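Local coordinates for protein alpha-L-arabinosidase (Xanthomonas axonopodis pv. citri, PDB 6D25) that probably hydrolyses terminal alpha-L-arabinofuranosyl side chains of arabinoxylans as a GH51 arabinofuranosidase, coping with internal di-substitutions, at residues 281-286 / 345-350; 107-112 / 116-121; 493-498 / 513-518. All blocks are in the same frame, centred on the assembly; numbering follows the deposited sequence.

Contact 1: residues 281-286 / 345-350; sequences TTFDEA and SLRDAL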
ATOM      1  N   THR A 281     -12.151  -7.065  40.944  1.00 20.56           N
ATOM      2  CA  THR A 281     -12.622  -6.647  42.271  1.00 21.81           C
ATOM      3  C   THR A 281     -12.528  -7.756  43.322  1.00 23.90           C
ATOM      4  O   THR A 281     -12.432  -7.432  44.485  1.00 23.70           O
ATOM      5  CB  THR A 281     -14.086  -6.202  42.259  1.00 22.04           C
ATOM      6  OG1 THR A 281     -14.892  -7.286  41.782  1.00 22.25           O
ATOM      7  CG2 THR A 281     -14.319  -4.976  41.407  1.00 21.80           C
ATOM      8  N   THR A 282     -12.627  -9.023  42.911  1.00 24.84           N
ATOM      9  CA  THR A 282     -12.892 -10.115  43.837  1.00 27.50           C
ATOM     10  C   THR A 282     -11.987 -11.283  43.448  1.00 27.46           C
ATOM     11  O   THR A 282     -12.100 -11.804  42.332  1.00 27.54           O
ATOM     12  CB  THR A 282     -14.357 -10.571  43.757  1.00 29.90           C
ATOM     13  OG1 THR A 282     -15.208  -9.426  43.742  1.00 30.63           O
ATOM     14  CG2 THR A 282     -14.736 -11.497  44.893  1.00 32.16           C
ATOM     15  N   PHE A 283     -11.079 -11.673  44.318  1.00 26.19           N
ATOM     16  CA  PHE A 283     -10.149 -12.706  43.965  1.00 25.85           C
ATOM     17  C   PHE A 283      -9.524 -13.300  45.226  1.00 25.78           C
ATOM     18  O   PHE A 283      -9.439 -12.650  46.257  1.00 26.49           O
ATOM     19  CB  PHE A 283      -9.052 -12.164  43.041  1.00 24.80           C
ATOM     20  CG  PHE A 283      -8.371 -10.891  43.485  1.00 23.54           C
ATOM     21  CD1 PHE A 283      -7.274 -10.921  44.315  1.00 23.38           C
ATOM     22  CD2 PHE A 283      -8.824  -9.653  43.027  1.00 22.69           C
ATOM     23  CE1 PHE A 283      -6.675  -9.741  44.701  1.00 23.11           C
ATOM     24  CE2 PHE A 283      -8.214  -8.475  43.416  1.00 22.68           C
ATOM     25  CZ  PHE A 283      -7.138  -8.516  44.254  1.00 22.91           C
ATOM     26  N   ASP A 284      -9.043 -14.518  45.071  1.00 25.48           N
ATOM     27  CA  ASP A 284      -8.413 -15.245  46.151  1.00 26.01           C
ATOM     28  C   ASP A 284      -6.886 -15.230  45.951  1.00 25.34           C
ATOM     29  O   ASP A 284      -6.351 -14.592  45.020  1.00 23.28           O
ATOM     30  CB  ASP A 284      -8.971 -16.662  46.252  1.00 28.20           C
ATOM     31  CG  ASP A 284      -8.720 -17.541  45.035  1.00 28.78           C
ATOM     32  OD1 ASP A 284      -7.900 -17.173  44.149  1.00 28.42           O
ATOM     33  OD2 ASP A 284      -9.405 -18.584  44.970  1.00 30.79           O
ATOM     34  N   GLU A 285      -6.170 -15.935  46.817  1.00 24.71           N
ATOM     35  CA  GLU A 285      -4.718 -15.858  46.807  1.00 25.08           C
ATOM     36  C   GLU A 285      -4.171 -16.488  45.521  1.00 25.43           C
ATOM     37  O   GLU A 285      -3.134 -16.028  45.037  1.00 23.62           O
ATOM     38  CB  GLU A 285      -4.132 -16.540  48.035  1.00 26.18           C
ATOM     39  CG  GLU A 285      -2.626 -16.409  48.150  1.00 26.13           C
ATOM     40  CD  GLU A 285      -2.043 -16.859  49.482  1.00 27.92           C
ATOM     41  OE1 GLU A 285      -2.846 -17.320  50.364  1.00 29.54           O
ATOM     42  OE2 GLU A 285      -0.792 -16.824  49.647  1.00 28.57           O
ATOM     43  N   ALA A 286      -4.822 -17.549  45.016  1.00 24.81           N
ATOM     44  CA  ALA A 286      -4.393 -18.186  43.742  1.00 24.68           C
ATOM     45  C   ALA A 286      -4.386 -17.154  42.596  1.00 23.33           C
ATOM     46  O   ALA A 286      -3.422 -17.085  41.839  1.00 22.38           O
ATOM     47  CB  ALA A 286      -5.285 -19.373  43.418  1.00 25.54           C
ATOM     48  N   SER A 345      -6.928  -2.412  42.059  1.00 16.84           N
ATOM     49  CA  SER A 345      -6.805  -2.823  43.435  1.00 17.20           C
ATOM     50  C   SER A 345      -5.343  -2.773  43.878  1.00 16.74           C
ATOM     51  O   SER A 345      -4.442  -2.441  43.109  1.00 15.96           O
ATOM     52  CB  SER A 345      -7.364  -4.228  43.613  1.00 18.25           C
ATOM     53  OG  SER A 345      -6.459  -5.179  43.072  1.00 18.76           O
ATOM     54  N   LEU A 346      -5.118  -3.151  45.135  1.00 17.00           N
ATOM     55  CA  LEU A 346      -3.744  -3.299  45.636  1.00 17.33           C
ATOM     56  C   LEU A 346      -2.916  -4.217  44.710  1.00 17.30           C
ATOM     57  O   LEU A 346      -1.688  -3.998  44.532  1.00 17.03           O
ATOM     58  CB  LEU A 346      -3.771  -3.836  47.060  1.00 17.56           C
ATOM     59  CG  LEU A 346      -2.414  -4.014  47.735  1.00 17.78           C
ATOM     60  CD1 LEU A 346      -1.643  -2.699  47.828  1.00 17.48           C
ATOM     61  CD2 LEU A 346      -2.604  -4.668  49.121  1.00 18.61           C
ATOM     62  N   ARG A 347      -3.559  -5.228  44.139  1.00 17.52           N
ATOM     63  CA  ARG A 347      -2.870  -6.141  43.212  1.00 17.95           C
ATOM     64  C   ARG A 347      -2.265  -5.343  42.026  1.00 17.40           C
ATOM     65  O   ARG A 347      -1.137  -5.586  41.583  1.00 16.44           O
ATOM     66  CB  ARG A 347      -3.861  -7.199  42.725  1.00 18.63           C
ATOM     67  CG  ARG A 347      -3.247  -8.275  41.828  1.00 19.49           C
ATOM     68  CD  ARG A 347      -4.246  -9.343  41.416  1.00 19.71           C
ATOM     69  NE  ARG A 347      -5.401  -8.785  40.736  1.00 19.84           N
ATOM     70  CZ  ARG A 347      -6.489  -9.503  40.397  1.00 20.68           C
ATOM     71  NH1 ARG A 347      -6.473 -10.826  40.496  1.00 20.20           N
ATOM     72  NH2 ARG A 347      -7.587  -8.877  40.005  1.00 19.86           N
ATOM     73  N   ASP A 348      -3.029  -4.391  41.519  1.00 17.22           N
ATOM     74  CA  ASP A 348      -2.599  -3.535  40.387  1.00 17.09           C
ATOM     75  C   ASP A 348      -1.436  -2.639  40.808  1.00 16.30           C
ATOM     76  O   ASP A 348      -0.519  -2.405  40.005  1.00 15.38           O
ATOM     77  CB  ASP A 348      -3.784  -2.779  39.817  1.00 18.13           C
ATOM     78  CG  ASP A 348      -4.823  -3.759  39.298  1.00 19.59           C
ATOM     79  OD1 ASP A 348      -4.484  -4.478  38.316  1.00 22.57           O
ATOM     80  OD2 ASP A 348      -5.915  -3.901  39.920  1.00 20.54           O
ATOM     81  N   ALA A 349      -1.459  -2.142  42.049  1.00 15.78           N
ATOM     82  CA  ALA A 349      -0.307  -1.370  42.553  1.00 15.30           C
ATOM     83  C   ALA A 349       0.958  -2.227  42.482  1.00 15.50           C
ATOM     84  O   ALA A 349       1.995  -1.745  42.008  1.00 14.76           O
ATOM     85  CB  ALA A 349      -0.562  -0.913  43.946  1.00 15.41           C
ATOM     86  N   LEU A 350       0.886  -3.476  42.981  1.00 15.68           N
ATOM     87  CA  LEU A 350       2.087  -4.323  42.931  1.00 16.40           C
ATOM     88  C   LEU A 350       2.519  -4.595  41.485  1.00 16.35           C
ATOM     89  O   LEU A 350       3.732  -4.682  41.212  1.00 16.83           O
ATOM     90  CB  LEU A 350       1.859  -5.625  43.717  1.00 17.25           C
ATOM     91  CG  LEU A 350       2.251  -5.527  45.193  1.00 17.98           C
ATOM     92  CD1 LEU A 350       1.211  -4.774  46.013  1.00 18.39           C
ATOM     93  CD2 LEU A 350       2.491  -6.869  45.801  1.00 18.94           C
TER

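Contact 2: residues 107-112 / 116-121; sequences WRDGVG and KRPIRV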
ATOM      1  N   TRP A 107      -6.517  12.174  10.645  1.00 15.78           N
ATOM      2  CA  TRP A 107      -6.283  13.370  11.453  1.00 15.89           C
ATOM      3  C   TRP A 107      -7.143  14.564  11.000  1.00 16.01           C
ATOM      4  O   TRP A 107      -7.500  15.404  11.828  1.00 14.94           O
ATOM      5  CB  TRP A 107      -4.786  13.719  11.459  1.00 16.70           C
ATOM      6  CG  TRP A 107      -4.269  14.272  10.179  1.00 16.93           C
ATOM      7  CD1 TRP A 107      -3.718  13.580   9.148  1.00 17.53           C
ATOM      8  CD2 TRP A 107      -4.237  15.658   9.805  1.00 18.05           C
ATOM      9  NE1 TRP A 107      -3.348  14.437   8.158  1.00 18.03           N
ATOM     10  CE2 TRP A 107      -3.646  15.721   8.527  1.00 18.25           C
ATOM     11  CE3 TRP A 107      -4.597  16.852  10.440  1.00 17.95           C
ATOM     12  CZ2 TRP A 107      -3.459  16.933   7.851  1.00 18.94           C
ATOM     13  CZ3 TRP A 107      -4.405  18.050   9.777  1.00 18.12           C
ATOM     14  CH2 TRP A 107      -3.833  18.088   8.517  1.00 18.89           C
ATOM     15  N   ARG A 108      -7.469  14.657   9.710  1.00 17.11           N
ATOM     16  CA  ARG A 108      -8.246  15.817   9.238  1.00 18.52           C
ATOM     17  C   ARG A 108      -9.658  15.796   9.822  1.00 18.09           C
ATOM     18  O   ARG A 108     -10.300  16.858   9.887  1.00 18.79           O
ATOM     19  CB  ARG A 108      -8.309  15.875   7.708  1.00 20.77           C
ATOM     20  CG  ARG A 108      -6.995  16.300   7.071  1.00 22.77           C
ATOM     21  CD  ARG A 108      -7.253  16.754   5.638  1.00 25.22           C
ATOM     22  NE  ARG A 108      -6.439  17.874   5.249  1.00 28.43           N
ATOM     23  CZ  ARG A 108      -6.537  19.134   5.677  1.00 27.81           C
ATOM     24  NH1 ARG A 108      -7.556  19.630   6.364  1.00 28.85           N
ATOM     25  NH2 ARG A 108      -5.540  19.915   5.369  1.00 29.50           N
ATOM     26  N   ASP A 109     -10.129  14.639  10.253  1.00 17.39           N
ATOM     27  CA  ASP A 109     -11.445  14.519  10.879  1.00 17.61           C
ATOM     28  C   ASP A 109     -11.474  15.272  12.215  1.00 17.29           C
ATOM     29  O   ASP A 109     -12.537  15.567  12.738  1.00 18.13           O
ATOM     30  CB  ASP A 109     -11.827  13.063  11.116  1.00 17.99           C
ATOM     31  CG  ASP A 109     -12.102  12.250   9.843  1.00 19.85           C
ATOM     32  OD1 ASP A 109     -12.299  12.852   8.782  1.00 20.06           O
ATOM     33  OD2 ASP A 109     -12.125  10.999   9.929  1.00 20.95           O
ATOM     34  N   GLY A 110     -10.315  15.527  12.807  1.00 16.53           N
ATOM     35  CA  GLY A 110     -10.243  16.107  14.123  1.00 16.49           C
ATOM     36  C   GLY A 110      -9.729  17.539  14.170  1.00 16.22           C
ATOM     37  O   GLY A 110      -9.334  17.994  15.254  1.00 15.80           O
ATOM     38  N   VAL A 111      -9.720  18.252  13.040  1.00 16.20           N
ATOM     39  CA  VAL A 111      -9.333  19.663  13.046  1.00 16.17           C
ATOM     40  C   VAL A 111     -10.430  20.490  12.395  1.00 17.16           C
ATOM     41  O   VAL A 111     -11.245  19.996  11.613  1.00 18.02           O
ATOM     42  CB  VAL A 111      -7.965  19.903  12.370  1.00 16.20           C
ATOM     43  CG1 VAL A 111      -6.873  19.084  13.037  1.00 15.57           C
ATOM     44  CG2 VAL A 111      -7.987  19.653  10.876  1.00 16.46           C
ATOM     45  N   GLY A 112     -10.391  21.768  12.685  1.00 17.36           N
ATOM     46  CA  GLY A 112     -11.302  22.719  12.088  1.00 17.83           C
ATOM     47  C   GLY A 112     -12.451  22.979  13.014  1.00 18.33           C
ATOM     48  O   GLY A 112     -12.511  22.422  14.122  1.00 17.52           O
ATOM     49  N   LYS A 116     -18.107  21.142  12.085  1.00 20.46           N
ATOM     50  CA  LYS A 116     -17.872  20.617  10.764  1.00 20.26           C
ATOM     51  C   LYS A 116     -17.040  19.336  10.816  1.00 19.25           C
ATOM     52  O   LYS A 116     -16.840  18.749   9.808  1.00 19.17           O
ATOM     53  CB  LYS A 116     -17.061  21.615   9.928  1.00 20.28           C
ATOM     54  CG  LYS A 116     -17.679  22.978   9.708  1.00 21.15           C
ATOM     55  CD  LYS A 116     -16.804  23.849   8.844  1.00 20.91           C
ATOM     56  CE  LYS A 116     -17.546  25.075   8.353  1.00 21.56           C
ATOM     57  NZ  LYS A 116     -16.734  25.821   7.362  1.00 21.10           N
ATOM     58  N   ARG A 117     -16.566  18.910  11.975  1.00 18.26           N
ATOM     59  CA  ARG A 117     -15.824  17.665  12.046  1.00 17.98           C
ATOM     60  C   ARG A 117     -16.808  16.485  11.911  1.00 18.87           C
ATOM     61  O   ARG A 117     -17.871  16.480  12.515  1.00 18.29           O
ATOM     62  CB  ARG A 117     -15.076  17.543  13.368  1.00 16.98           C
ATOM     63  CG  ARG A 117     -14.100  18.685  13.615  1.00 16.77           C
ATOM     64  CD  ARG A 117     -13.419  18.563  14.929  1.00 16.13           C
ATOM     65  NE  ARG A 117     -12.656  19.760  15.244  1.00 16.27           N
ATOM     66  CZ  ARG A 117     -12.048  19.975  16.404  1.00 16.37           C
ATOM     67  NH1 ARG A 117     -12.023  19.010  17.301  1.00 15.16           N
ATOM     68  NH2 ARG A 117     -11.522  21.161  16.671  1.00 15.90           N
ATOM     69  N   PRO A 118     -16.415  15.467  11.145  1.00 19.86           N
ATOM     70  CA  PRO A 118     -17.313  14.351  10.941  1.00 20.50           C
ATOM     71  C   PRO A 118     -17.426  13.465  12.192  1.00 19.53           C
ATOM     72  O   PRO A 118     -16.491  13.340  12.971  1.00 19.71           O
ATOM     73  CB  PRO A 118     -16.711  13.586   9.779  1.00 20.87           C
ATOM     74  CG  PRO A 118     -15.257  13.879   9.909  1.00 21.76           C
ATOM     75  CD  PRO A 118     -15.211  15.338  10.317  1.00 21.06           C
ATOM     76  N   ILE A 119     -18.595  12.906  12.394  1.00 19.58           N
ATOM     77  CA  ILE A 119     -18.802  11.885  13.390  1.00 19.21           C
ATOM     78  C   ILE A 119     -18.401  10.556  12.750  1.00 18.61           C
ATOM     79  O   ILE A 119     -18.923  10.197  11.689  1.00 18.68           O
ATOM     80  CB  ILE A 119     -20.259  11.886  13.875  1.00 20.09           C
ATOM     81  CG1 ILE A 119     -20.649  13.268  14.408  1.00 21.33           C
ATOM     82  CG2 ILE A 119     -20.488  10.776  14.877  1.00 19.74           C
ATOM     83  CD1 ILE A 119     -22.089  13.397  14.742  1.00 22.51           C
ATOM     84  N   ARG A 120     -17.501   9.857  13.400  1.00 17.73           N
ATOM     85  CA  ARG A 120     -17.008   8.573  12.918  1.00 18.33           C
ATOM     86  C   ARG A 120     -17.499   7.491  13.874  1.00 19.31           C
ATOM     87  O   ARG A 120     -18.234   7.770  14.852  1.00 19.39           O
ATOM     88  CB  ARG A 120     -15.482   8.593  12.791  1.00 17.63           C
ATOM     89  CG  ARG A 120     -14.958   9.591  11.756  1.00 17.64           C
ATOM     90  CD  ARG A 120     -15.479   9.338  10.363  1.00 18.07           C
ATOM     91  NE  ARG A 120     -14.800  10.131   9.364  1.00 17.91           N
ATOM     92  CZ  ARG A 120     -15.328  10.499   8.191  1.00 18.04           C
ATOM     93  NH1 ARG A 120     -16.545  10.101   7.839  1.00 17.27           N
ATOM     94  NH2 ARG A 120     -14.597  11.268   7.374  1.00 17.50           N
ATOM     95  N   VAL A 121     -17.146   6.252  13.564  1.00 20.50           N
ATOM     96  CA  VAL A 121     -17.561   5.109  14.368  1.00 21.09           C
ATOM     97  C   VAL A 121     -16.298   4.567  15.012  1.00 21.47           C
ATOM     98  O   VAL A 121     -15.257   4.351  14.305  1.00 20.88           O
ATOM     99  CB  VAL A 121     -18.238   4.031  13.512  1.00 23.14           C
ATOM    100  CG1 VAL A 121     -18.601   2.802  14.343  1.00 23.39           C
ATOM    101  CG2 VAL A 121     -19.480   4.585  12.809  1.00 24.11           C
TER

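Contact 3: residues 493-498 / 513-518; sequences VAFKGA and SIVMLK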
ATOM      1  N   VAL A 493       1.054   6.199  53.026  1.00 18.85           N
ATOM      2  CA  VAL A 493       1.222   6.874  54.299  1.00 19.51           C
ATOM      3  C   VAL A 493       2.683   6.740  54.734  1.00 20.25           C
ATOM      4  O   VAL A 493       3.435   5.913  54.160  1.00 19.43           O
ATOM      5  CB  VAL A 493       0.272   6.278  55.360  1.00 20.27           C
ATOM      6  CG1 VAL A 493      -1.184   6.469  54.988  1.00 19.91           C
ATOM      7  CG2 VAL A 493       0.620   4.801  55.690  1.00 20.04           C
ATOM      8  N   ALA A 494       3.061   7.500  55.755  1.00 21.32           N
ATOM      9  CA  ALA A 494       4.418   7.421  56.291  1.00 22.43           C
ATOM     10  C   ALA A 494       4.725   5.994  56.758  1.00 22.68           C
ATOM     11  O   ALA A 494       3.906   5.355  57.400  1.00 22.85           O
ATOM     12  CB  ALA A 494       4.624   8.429  57.405  1.00 23.52           C
ATOM     13  N   PHE A 495       5.896   5.494  56.403  1.00 22.76           N
ATOM     14  CA  PHE A 495       6.340   4.168  56.776  1.00 23.35           C
ATOM     15  C   PHE A 495       7.367   4.296  57.903  1.00 25.40           C
ATOM     16  O   PHE A 495       8.352   5.025  57.765  1.00 25.38           O
ATOM     17  CB  PHE A 495       7.009   3.464  55.593  1.00 22.43           C
ATOM     18  CG  PHE A 495       7.577   2.095  55.893  1.00 21.80           C
ATOM     19  CD1 PHE A 495       6.764   1.092  56.376  1.00 21.78           C
ATOM     20  CD2 PHE A 495       8.915   1.799  55.643  1.00 21.99           C
ATOM     21  CE1 PHE A 495       7.272  -0.176  56.621  1.00 21.81           C
ATOM     22  CE2 PHE A 495       9.431   0.534  55.905  1.00 22.40           C
ATOM     23  CZ  PHE A 495       8.600  -0.453  56.385  1.00 22.08           C
ATOM     24  N   LYS A 496       7.169   3.525  58.957  1.00 27.60           N
ATOM     25  CA  LYS A 496       7.989   3.625  60.184  1.00 31.43           C
ATOM     26  C   LYS A 496       8.838   2.369  60.389  1.00 29.35           C
ATOM     27  O   LYS A 496       9.475   2.286  61.403  1.00 29.75           O
ATOM     28  CB  LYS A 496       7.058   3.909  61.375  1.00 34.85           C
ATOM     29  CG  LYS A 496       6.565   5.346  61.337  1.00 40.37           C
ATOM     30  CD  LYS A 496       5.143   5.583  61.849  1.00 48.25           C
ATOM     31  CE  LYS A 496       4.541   6.855  61.236  1.00 53.18           C
ATOM     32  NZ  LYS A 496       3.066   6.800  61.023  1.00 53.79           N
ATOM     33  N   GLY A 497       8.878   1.443  59.430  1.00 26.91           N
ATOM     34  CA  GLY A 497       9.494   0.143  59.671  1.00 26.66           C
ATOM     35  C   GLY A 497      10.904  -0.020  59.094  1.00 26.39           C
ATOM     36  O   GLY A 497      11.425  -1.124  59.056  1.00 25.40           O
ATOM     37  N   ALA A 498      11.554   1.073  58.665  1.00 25.69           N
ATOM     38  CA  ALA A 498      12.926   1.068  58.234  1.00 26.43           C
ATOM     39  C   ALA A 498      13.837   1.729  59.291  1.00 28.00           C
ATOM     40  O   ALA A 498      13.481   2.749  59.872  1.00 26.45           O
ATOM     41  CB  ALA A 498      13.049   1.806  56.933  1.00 25.92           C
ATOM     42  N   SER A 513       2.700  -5.372  50.256  1.00 19.28           N
ATOM     43  CA  SER A 513       2.974  -3.971  50.460  1.00 19.38           C
ATOM     44  C   SER A 513       4.126  -3.533  49.539  1.00 19.37           C
ATOM     45  O   SER A 513       4.954  -4.343  49.104  1.00 18.24           O
ATOM     46  CB  SER A 513       3.286  -3.657  51.927  1.00 20.96           C
ATOM     47  OG  SER A 513       4.590  -4.081  52.283  1.00 24.00           O
ATOM     48  N   ILE A 514       4.128  -2.228  49.268  1.00 18.10           N
ATOM     49  CA  ILE A 514       5.160  -1.544  48.569  1.00 18.25           C
ATOM     50  C   ILE A 514       5.705  -0.435  49.462  1.00 18.24           C
ATOM     51  O   ILE A 514       4.925   0.360  49.957  1.00 18.05           O
ATOM     52  CB  ILE A 514       4.621  -0.930  47.264  1.00 17.90           C
ATOM     53  CG1 ILE A 514       3.975  -1.979  46.360  1.00 18.51           C
ATOM     54  CG2 ILE A 514       5.707  -0.160  46.506  1.00 17.45           C
ATOM     55  CD1 ILE A 514       2.997  -1.367  45.375  1.00 18.53           C
ATOM     56  N   VAL A 515       7.014  -0.350  49.625  1.00 18.21           N
ATOM     57  CA  VAL A 515       7.597   0.809  50.321  1.00 18.58           C
ATOM     58  C   VAL A 515       8.596   1.496  49.376  1.00 18.26           C
ATOM     59  O   VAL A 515       9.230   0.858  48.529  1.00 17.00           O
ATOM     60  CB  VAL A 515       8.263   0.433  51.648  1.00 19.97           C
ATOM     61  CG1 VAL A 515       7.278  -0.246  52.595  1.00 20.47           C
ATOM     62  CG2 VAL A 515       9.487  -0.459  51.446  1.00 20.88           C
ATOM     63  N   MET A 516       8.676   2.810  49.520  1.00 18.38           N
ATOM     64  CA  MET A 516       9.673   3.630  48.871  1.00 18.70           C
ATOM     65  C   MET A 516      10.443   4.361  49.976  1.00 19.53           C
ATOM     66  O   MET A 516       9.849   5.110  50.738  1.00 19.82           O
ATOM     67  CB  MET A 516       9.060   4.613  47.877  1.00 18.28           C
ATOM     68  CG  MET A 516      10.076   5.453  47.143  1.00 18.82           C
ATOM     69  SD  MET A 516      11.186   4.502  46.076  1.00 19.43           S
ATOM     70  CE  MET A 516      10.054   4.089  44.757  1.00 19.37           C
ATOM     71  N   LEU A 517      11.725   4.058  50.093  1.00 20.00           N
ATOM     72  CA  LEU A 517      12.609   4.558  51.148  1.00 21.71           C
ATOM     73  C   LEU A 517      13.561   5.609  50.587  1.00 22.38           C
ATOM     74  O   LEU A 517      14.049   5.451  49.476  1.00 22.16           O
ATOM     75  CB  LEU A 517      13.441   3.412  51.711  1.00 22.14           C
ATOM     76  CG  LEU A 517      12.638   2.206  52.188  1.00 22.59           C
ATOM     77  CD1 LEU A 517      13.567   1.144  52.748  1.00 23.32           C
ATOM     78  CD2 LEU A 517      11.621   2.624  53.237  1.00 23.02           C
ATOM     79  N   LYS A 518      13.744   6.672  51.345  1.00 24.02           N
ATOM     80  CA  LYS A 518      14.654   7.740  50.998  1.00 25.29           C
ATOM     81  C   LYS A 518      15.768   7.784  52.041  1.00 26.78           C
ATOM     82  O   LYS A 518      15.479   7.923  53.263  1.00 25.75           O
ATOM     83  CB  LYS A 518      13.887   9.061  50.979  1.00 26.71           C
ATOM     84  CG  LYS A 518      14.736  10.311  50.786  1.00 28.65           C
ATOM     85  CD  LYS A 518      13.888  11.544  50.801  1.00 30.80           C
ATOM     86  CE  LYS A 518      14.694  12.791  50.550  1.00 34.41           C
ATOM     87  NZ  LYS A 518      13.916  14.041  50.689  1.00 37.12           N
TER

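Contact 1: residues 281-286 / 345-350
The guanidinium of Arg347 lies flat on the ring of Phe283, the two planes tilted by just 19° and their centres 3.7 Å apart. This is a stacked cation-pi pair: CZ of Arg347 sits over the ring face, displaced toward the rim where CD2 and CE2 of Phe283 are, and the shortest approach is NH2 of Arg347 to CD2 of Phe283 at 3.4 Å. The aliphatic chain joins in, with CD of Arg347 making a CH-pi contact 4.3 Å from the Phe283 centroid. Arg347 can present both parts to the same face because its chain leaves the helix extended and bends only at chi3 (57°), which swings the guanidinium over the ring. At the ring edge, near its plane, OG of Ser345 stands 3.6 Å from CZ of Phe283.

Polar bonds fix the arginine and its helix. Ser345 and Asp348 form a capping box at the start of helix 346-361: Ser345 N donates to OD2 of Asp348 at 2.8 Å, nearly straight and to the anti lone pair, while OG of Ser345 accepts a weak bond from Arg347 N. OD1 of Asp348 is held in turn by Tyr329 and Thr327. Beyond the ring, NH2 of Arg347 donates to the carbonyl O of Ser279, so the guanidinium is tied to the same loop that carries Phe283.

Further packing comes from Trp288 of helix 285-312, which touches both Phe283 and Arg347. Phe283 is followed by Asp284, the N-cap of that helix, whose OD1 accepts from Ala287 N.

Contact 2: residues 107-112 / 116-121
Asp109 and Arg120 meet in a two-pronged salt bridge, NE of Arg120 to OD2 of Asp109 at 2.9 Å and NH2 of Arg120 to OD1 of Asp109 at 3.1 Å. The first bond is practically straight and lies in the guanidinium plane, yet it reaches OD2 from well above the carboxylate plane. The two flat groups are therefore not coplanar but turned 61° from each other. A bend at chi2 (-59°) brings the arginine back over Pro118, whose CB lies over the centre of its guanidinium. CG of the same proline lies 3.3 Å from OD1 of Asp109, so the carboxylate meets the proline ring and the arginine side by side.

Arg117 makes the more buried half. Its chain runs extended along the turn, with CB 3.3 Å from the carbonyl O of Asp109, a buried oxygen that has no polar partner in the model. At the far end NE and NH2 both grip the carbonyl O of Gly112, at 2.9 and 3.0 Å, while Gly110 O sits over one guanidinium face. Gly112 takes a positive phi (97°) with an extended psi, a conformation open mainly to glycine. On the loose side Lys116 is exposed and its chain turns away from the turn; Arg108, also near the surface, forms a salt bridge with Glu182.

NH2 of Arg117 also forms a salt bridge with Glu138 of helix 136-146, and NH1 donates to the carbonyl O of Asn132. The hairpin of strands 120-122 and 128-130 continues from this turn, Trp107 stacks on Trp167 of helix 161-172, and Ser178 of a neighbouring subunit bonds to Ile119 N at the trimer interface.

Contact 3: residues 493-498 / 513-518
Phe495 turns its ring onto Val515 and Leu517, two residues on the same side of strand 513-519. From CB, which points toward that strand, the side chain leaves with CG anti to the backbone N (chi1 177°), and this carries the ring across the gap between the segments. CG already lies 4.1 Å from CG1 of Val515. Beyond it the ring atoms keep almost the same distance from that methyl, because CG1 of Val515 stands directly over the ring centre, 3.8 Å above it and only 1° off the normal: a centred CH-pi contact. CD2 of Phe495 has a second neighbour, CD2 of Leu517 at 3.7 Å, and CE2 meets that Leu517 methyl slightly farther off. At the tip, CZ touches CG1 of Val515 alone among the atoms of the strand. The opposite face of the ring is taken by the backbone N of Gly497, over its centre, so the phenyl is sandwiched between its own turn and the strand.

Alongside, CB of Ala498 rests 4.0 Å from CD2 of Leu517. No hydrogen bond joins the segments, whose backbones are 7.4 Å apart at the CA atoms of Phe495 and Val515. Strand 468-473 pairs with both 493-494 and 513-519, and its Ile472 packs on Phe495 and Val515. The contact packs the turn between strands 493-494 and 498-501 onto strand 513-519, consistent with the beta-sandwich domain that accompanies the barrel in GH51 enzymes.

How the contacts relate
Along the chain contact 2 comes first, then contact 1, then contact 3. Contact 2 lies in the excursion after strand 93-96 of the eight-stranded parallel barrel; its centre is about 40 Å from that of contact 1 and about 48 Å from that of contact 3, on the opposite side of the chain's centre from contact 3. Contacts 1 and 3 are neighbours, with centres about 20 Å apart, and they touch where Ile514 packs on Ala349 and Leu350. Helix 346-361, which lies between barrel strands 319-325 and 366-371, thus packs against strand 513-519 of the mixed beta-sheet, built mostly of C-terminal strands, whereas contact 2 faces another subunit of the trimer.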